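Local coordinates for protein 4-carboxymuconolactone decarboxylase (Sinorhizobium meliloti, PDB 4G9Q) that probably acts as a carboxymuconolactone decarboxylase-family enzyme, perhaps with peroxiredoxin activity, and assembles as an all-helical trimer, at residues R74-R87 and R201-V214. Residues are numbered along the deposited sequence; the frame is centred on the assembly and turned at random.
Sequences RDRSLVTIAALIAR and RDRSLVTIAALISV
Ser-213 packs against Ala-83, Ala-86 and Arg-87 where the C-terminal ends of the two helices meet. Its OG, anti to the carbonyl carbon (chi1 -68°), donates back to Ala-209 O, and the same oxygen lies 3.2 Å from Ala-83 CB. Arg-87, just past its helix end, bends at chi3 and sends NH1 to Ser-213 O (2.9 Å), which lies in the guanidinium plane and is met nearly along the C=O axis; Arg-87 NE forms a salt bridge with Glu-89. Further back, the side chains of Leu-205 and Val-79 cross at about a right angle, CD1 of the leucine 3.7 Å from CG2 of the valine, while Leu-205 CD2 faces Asp-75. Leu-78 turns CD2 to Val-206 CG1 and lays CD1 over one face of the Arg-74 guanidinium, near its rim. Small residues fill the middle: Ala-82 CB sits 3.8 Å from Ala-209 CB, and the axes approach to 7.9 Å at -43°. The segments occupy equivalent places in the chain's two carboxymuconolactone decarboxylase family regions, and the matching Arg-Asp pairs face each other with approximate twofold symmetry. Arg-74 grips Asp-202 end-on, NH1 to OD1 and NH2 to OD2, with the guanidinium and carboxylate planes 66° apart. Arg-201 returns the grip on Asp-75, NH2 reaching OD2 at 2.8 Å and NH1 reaching OD1. Each NH1 also binds the aspartate that follows it on its own helix, so both OD1 atoms take two donors and the two arginine NH1 atoms stand only 3.6 Å apart, a closeness the carboxylates probably offset. A leucine in place of Arg-74 would probably take the two-bond grip from Asp-202, one donor from Asp-75 OD1 and the salt bridge from Glu-109. Leu-244 of helix 234-248 packs on Val-79, Ala-83 and Ser-213.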
loop_
_atom_site.group_PDB
_atom_site.type_symbol
_atom_site.label_atom_id
_atom_site.label_comp_id
_atom_site.label_asym_id
_atom_site.label_seq_id
_atom_site.Cartn_x
_atom_site.Cartn_y
_atom_site.Cartn_z
ATOM N N ARG A 74 -1.174 -4.819 -26.124
ATOM C CA ARG A 74 -0.939 -3.387 -25.951
ATOM C C ARG A 74 -1.695 -2.859 -24.729
ATOM O O ARG A 74 -1.109 -2.189 -23.869
ATOM C CB ARG A 74 -1.330 -2.626 -27.226
ATOM C CG ARG A 74 -1.083 -1.108 -27.194
ATOM C CD ARG A 74 -2.274 -0.366 -26.617
ATOM N NE ARG A 74 -2.229 1.075 -26.872
ATOM C CZ ARG A 74 -3.223 1.909 -26.588
ATOM N NH1 ARG A 74 -4.342 1.454 -26.034
ATOM N NH2 ARG A 74 -3.102 3.202 -26.859
ATOM N N ASP A 75 -2.989 -3.170 -24.650
ATOM C CA ASP A 75 -3.813 -2.713 -23.532
ATOM C C ASP A 75 -3.381 -3.369 -22.228
ATOM O O ASP A 75 -3.361 -2.716 -21.189
ATOM C CB ASP A 75 -5.297 -2.986 -23.780
ATOM C CG ASP A 75 -5.906 -2.059 -24.816
ATOM O OD1 ASP A 75 -5.401 -0.933 -25.002
ATOM O OD2 ASP A 75 -6.904 -2.459 -25.450
ATOM N N ARG A 76 -3.037 -4.655 -22.286
ATOM C CA ARG A 76 -2.526 -5.352 -21.097
ATOM C C ARG A 76 -1.238 -4.711 -20.576
ATOM O O ARG A 76 -1.030 -4.616 -19.364
ATOM C CB ARG A 76 -2.323 -6.846 -21.364
ATOM C CG ARG A 76 -3.621 -7.619 -21.389
ATOM C CD ARG A 76 -3.415 -9.107 -21.655
ATOM N NE ARG A 76 -4.705 -9.692 -22.014
ATOM C CZ ARG A 76 -5.595 -10.150 -21.138
ATOM N NH1 ARG A 76 -5.333 -10.133 -19.832
ATOM N NH2 ARG A 76 -6.748 -10.637 -21.572
ATOM N N SER A 77 -0.384 -4.260 -21.490
ATOM C CA SER A 77 0.836 -3.556 -21.094
ATOM C C SER A 77 0.530 -2.248 -20.354
ATOM O O SER A 77 1.153 -1.958 -19.333
ATOM C CB SER A 77 1.743 -3.306 -22.301
ATOM O OG SER A 77 2.408 -4.496 -22.698
ATOM N N LEU A 78 -0.435 -1.474 -20.855
ATOM C CA LEU A 78 -0.858 -0.248 -20.173
ATOM C C LEU A 78 -1.414 -0.531 -18.779
ATOM O O LEU A 78 -1.085 0.167 -17.820
ATOM C CB LEU A 78 -1.891 0.520 -21.003
ATOM C CG LEU A 78 -1.345 1.377 -22.148
ATOM C CD1 LEU A 78 -2.504 1.850 -23.013
ATOM C CD2 LEU A 78 -0.531 2.561 -21.624
ATOM N N VAL A 79 -2.252 -1.561 -18.680
ATOM C CA VAL A 79 -2.834 -1.982 -17.401
ATOM C C VAL A 79 -1.747 -2.409 -16.411
ATOM O O VAL A 79 -1.794 -2.060 -15.224
ATOM C CB VAL A 79 -3.850 -3.127 -17.614
ATOM C CG1 VAL A 79 -4.256 -3.772 -16.292
ATOM C CG2 VAL A 79 -5.087 -2.602 -18.348
ATOM N N THR A 80 -0.769 -3.157 -16.913
ATOM C CA THR A 80 0.316 -3.674 -16.079
ATOM C C THR A 80 1.216 -2.540 -15.581
ATOM O O THR A 80 1.545 -2.484 -14.391
ATOM C CB THR A 80 1.142 -4.732 -16.826
ATOM O OG1 THR A 80 0.258 -5.747 -17.320
ATOM C CG2 THR A 80 2.174 -5.381 -15.890
ATOM N N ILE A 81 1.597 -1.635 -16.484
ATOM C CA ILE A 81 2.404 -0.477 -16.084
ATOM C C ILE A 81 1.683 0.336 -15.004
ATOM O O ILE A 81 2.283 0.695 -13.981
ATOM C CB ILE A 81 2.795 0.400 -17.297
ATOM C CG1 ILE A 81 3.870 -0.317 -18.124
ATOM C CG2 ILE A 81 3.294 1.775 -16.845
ATOM C CD1 ILE A 81 4.157 0.376 -19.440
ATOM N N ALA A 82 0.396 0.597 -15.215
ATOM C CA ALA A 82 -0.397 1.352 -14.239
ATOM C C ALA A 82 -0.408 0.658 -12.874
ATOM O O ALA A 82 -0.213 1.308 -11.840
ATOM C CB ALA A 82 -1.809 1.582 -14.759
ATOM N N ALA A 83 -0.595 -0.664 -12.872
ATOM C CA ALA A 83 -0.592 -1.444 -11.628
ATOM C C ALA A 83 0.747 -1.357 -10.884
ATOM O O ALA A 83 0.781 -1.123 -9.664
ATOM C CB ALA A 83 -0.948 -2.894 -11.909
ATOM N N LEU A 84 1.844 -1.537 -11.622
ATOM C CA LEU A 84 3.189 -1.497 -11.038
ATOM C C LEU A 84 3.506 -0.127 -10.459
ATOM O O LEU A 84 4.085 -0.028 -9.377
ATOM C CB LEU A 84 4.247 -1.892 -12.070
ATOM C CG LEU A 84 4.164 -3.329 -12.597
ATOM C CD1 LEU A 84 5.125 -3.512 -13.749
ATOM C CD2 LEU A 84 4.436 -4.356 -11.514
ATOM N N ILE A 85 3.119 0.928 -11.176
ATOM C CA ILE A 85 3.302 2.294 -10.675
ATOM C C ILE A 85 2.500 2.508 -9.391
ATOM O O ILE A 85 3.059 2.929 -8.374
ATOM C CB ILE A 85 2.937 3.369 -11.724
ATOM C CG1 ILE A 85 3.887 3.276 -12.922
ATOM C CG2 ILE A 85 2.996 4.797 -11.103
ATOM C CD1 ILE A 85 3.466 4.113 -14.121
ATOM N N ALA A 86 1.205 2.195 -9.441
ATOM C CA ALA A 86 0.306 2.429 -8.305
ATOM C C ALA A 86 0.729 1.664 -7.047
ATOM O O ALA A 86 0.584 2.166 -5.924
ATOM C CB ALA A 86 -1.126 2.062 -8.688
ATOM N N ARG A 87 1.265 0.462 -7.243
ATOM C CA ARG A 87 1.601 -0.431 -6.130
ATOM C C ARG A 87 3.036 -0.299 -5.629
ATOM O O ARG A 87 3.472 -1.071 -4.768
ATOM C CB ARG A 87 1.302 -1.880 -6.507
ATOM C CG ARG A 87 -0.179 -2.160 -6.667
ATOM C CD ARG A 87 -0.433 -3.584 -7.133
ATOM N NE ARG A 87 0.072 -4.580 -6.189
ATOM C CZ ARG A 87 -0.544 -4.961 -5.073
ATOM N NH1 ARG A 87 -1.704 -4.428 -4.713
ATOM N NH2 ARG A 87 0.014 -5.881 -4.295
ATOM N N ARG A 201 -9.996 7.138 -23.773
ATOM C CA ARG A 201 -10.185 5.721 -23.451
ATOM C C ARG A 201 -8.999 5.145 -22.677
ATOM O O ARG A 201 -9.179 4.428 -21.688
ATOM C CB ARG A 201 -10.399 4.915 -24.730
ATOM C CG ARG A 201 -10.553 3.422 -24.496
ATOM C CD ARG A 201 -9.851 2.672 -25.602
ATOM N NE ARG A 201 -10.000 1.223 -25.500
ATOM C CZ ARG A 201 -9.007 0.375 -25.243
ATOM N NH1 ARG A 201 -7.771 0.816 -25.043
ATOM N NH2 ARG A 201 -9.256 -0.927 -25.199
ATOM N N ASP A 202 -7.792 5.459 -23.144
ATOM C CA ASP A 202 -6.565 4.953 -22.541
ATOM C C ASP A 202 -6.259 5.616 -21.201
ATOM O O ASP A 202 -5.742 4.965 -20.293
ATOM C CB ASP A 202 -5.388 5.123 -23.502
ATOM C CG ASP A 202 -5.550 4.303 -24.768
ATOM O OD1 ASP A 202 -6.024 3.153 -24.675
ATOM O OD2 ASP A 202 -5.198 4.802 -25.857
ATOM N N ARG A 203 -6.572 6.904 -21.079
ATOM C CA ARG A 203 -6.399 7.600 -19.801
ATOM C C ARG A 203 -7.339 7.014 -18.745
ATOM O O ARG A 203 -6.950 6.823 -17.594
ATOM C CB ARG A 203 -6.610 9.108 -19.953
ATOM C CG ARG A 203 -6.093 9.920 -18.769
ATOM C CD ARG A 203 -6.261 11.425 -18.987
ATOM N NE ARG A 203 -5.453 11.923 -20.102
ATOM C CZ ARG A 203 -4.167 12.268 -20.014
ATOM N NH1 ARG A 203 -3.509 12.164 -18.862
ATOM N NH2 ARG A 203 -3.534 12.707 -21.092
ATOM N N SER A 204 -8.568 6.712 -19.152
ATOM C CA SER A 204 -9.524 6.053 -18.266
ATOM C C SER A 204 -9.062 4.637 -17.923
ATOM O O SER A 204 -9.199 4.201 -16.777
ATOM C CB SER A 204 -10.914 6.031 -18.900
ATOM O OG SER A 204 -11.491 7.330 -18.876
ATOM N N LEU A 205 -8.516 3.932 -18.916
ATOM C CA LEU A 205 -7.970 2.588 -18.709
ATOM C C LEU A 205 -6.884 2.581 -17.625
ATOM O O LEU A 205 -6.936 1.776 -16.696
ATOM C CB LEU A 205 -7.430 2.009 -20.024
ATOM C CG LEU A 205 -6.788 0.617 -19.967
ATOM C CD1 LEU A 205 -7.797 -0.421 -19.481
ATOM C CD2 LEU A 205 -6.224 0.223 -21.324
ATOM N N VAL A 206 -5.907 3.476 -17.744
ATOM C CA VAL A 206 -4.834 3.536 -16.746
ATOM C C VAL A 206 -5.364 3.947 -15.365
ATOM O O VAL A 206 -4.885 3.450 -14.346
ATOM C CB VAL A 206 -3.618 4.411 -17.187
ATOM C CG1 VAL A 206 -2.894 3.777 -18.382
ATOM C CG2 VAL A 206 -4.019 5.831 -17.505
ATOM N N THR A 207 -6.360 4.835 -15.344
ATOM C CA THR A 207 -6.978 5.267 -14.089
ATOM C C THR A 207 -7.685 4.102 -13.392
ATOM O O THR A 207 -7.438 3.855 -12.210
ATOM C CB THR A 207 -7.951 6.450 -14.287
ATOM O OG1 THR A 207 -7.274 7.503 -14.983
ATOM C CG2 THR A 207 -8.453 6.976 -12.940
ATOM N N ILE A 208 -8.542 3.375 -14.109
ATOM C CA ILE A 208 -9.238 2.252 -13.462
ATOM C C ILE A 208 -8.242 1.188 -12.991
ATOM O O ILE A 208 -8.410 0.618 -11.910
ATOM C CB ILE A 208 -10.428 1.655 -14.296
ATOM C CG1 ILE A 208 -9.961 1.034 -15.619
ATOM C CG2 ILE A 208 -11.528 2.727 -14.505
ATOM C CD1 ILE A 208 -11.039 0.183 -16.311
ATOM N N ALA A 209 -7.178 0.968 -13.767
ATOM C CA ALA A 209 -6.150 -0.009 -13.386
ATOM C C ALA A 209 -5.452 0.398 -12.091
ATOM O O ALA A 209 -5.282 -0.421 -11.181
ATOM C CB ALA A 209 -5.132 -0.206 -14.517
ATOM N N ALA A 210 -5.072 1.671 -12.001
ATOM C CA ALA A 210 -4.396 2.190 -10.813
ATOM C C ALA A 210 -5.284 2.120 -9.569
ATOM O O ALA A 210 -4.801 1.805 -8.480
ATOM C CB ALA A 210 -3.922 3.615 -11.051
ATOM N N LEU A 211 -6.574 2.415 -9.741
ATOM C CA LEU A 211 -7.539 2.396 -8.635
ATOM C C LEU A 211 -7.767 0.986 -8.114
ATOM O O LEU A 211 -7.720 0.748 -6.903
ATOM C CB LEU A 211 -8.889 2.977 -9.077
ATOM C CG LEU A 211 -8.951 4.461 -9.438
ATOM C CD1 LEU A 211 -10.322 4.806 -10.008
ATOM C CD2 LEU A 211 -8.629 5.327 -8.240
ATOM N N ILE A 212 -8.021 0.064 -9.035
ATOM C CA ILE A 212 -8.245 -1.340 -8.681
ATOM C C ILE A 212 -7.014 -1.901 -7.969
ATOM O O ILE A 212 -7.137 -2.636 -6.986
ATOM C CB ILE A 212 -8.620 -2.192 -9.922
ATOM C CG1 ILE A 212 -9.990 -1.764 -10.468
ATOM C CG2 ILE A 212 -8.648 -3.686 -9.578
ATOM C CD1 ILE A 212 -10.282 -2.249 -11.878
ATOM N N SER A 213 -5.832 -1.508 -8.446
ATOM C CA SER A 213 -4.568 -2.073 -7.965
ATOM C C SER A 213 -4.250 -1.778 -6.505
ATOM O O SER A 213 -3.435 -2.477 -5.889
ATOM C CB SER A 213 -3.411 -1.621 -8.858
ATOM O OG SER A 213 -3.545 -2.213 -10.132
ATOM N N VAL A 214 -4.888 -0.747 -5.960
ATOM C CA VAL A 214 -4.692 -0.371 -4.563
ATOM C C VAL A 214 -6.014 -0.383 -3.778
ATOM O O VAL A 214 -6.090 0.148 -2.667
ATOM C CB VAL A 214 -3.957 0.989 -4.419
ATOM C CG1 VAL A 214 -2.546 0.918 -5.040
ATOM C CG2 VAL A 214 -4.768 2.122 -5.037
#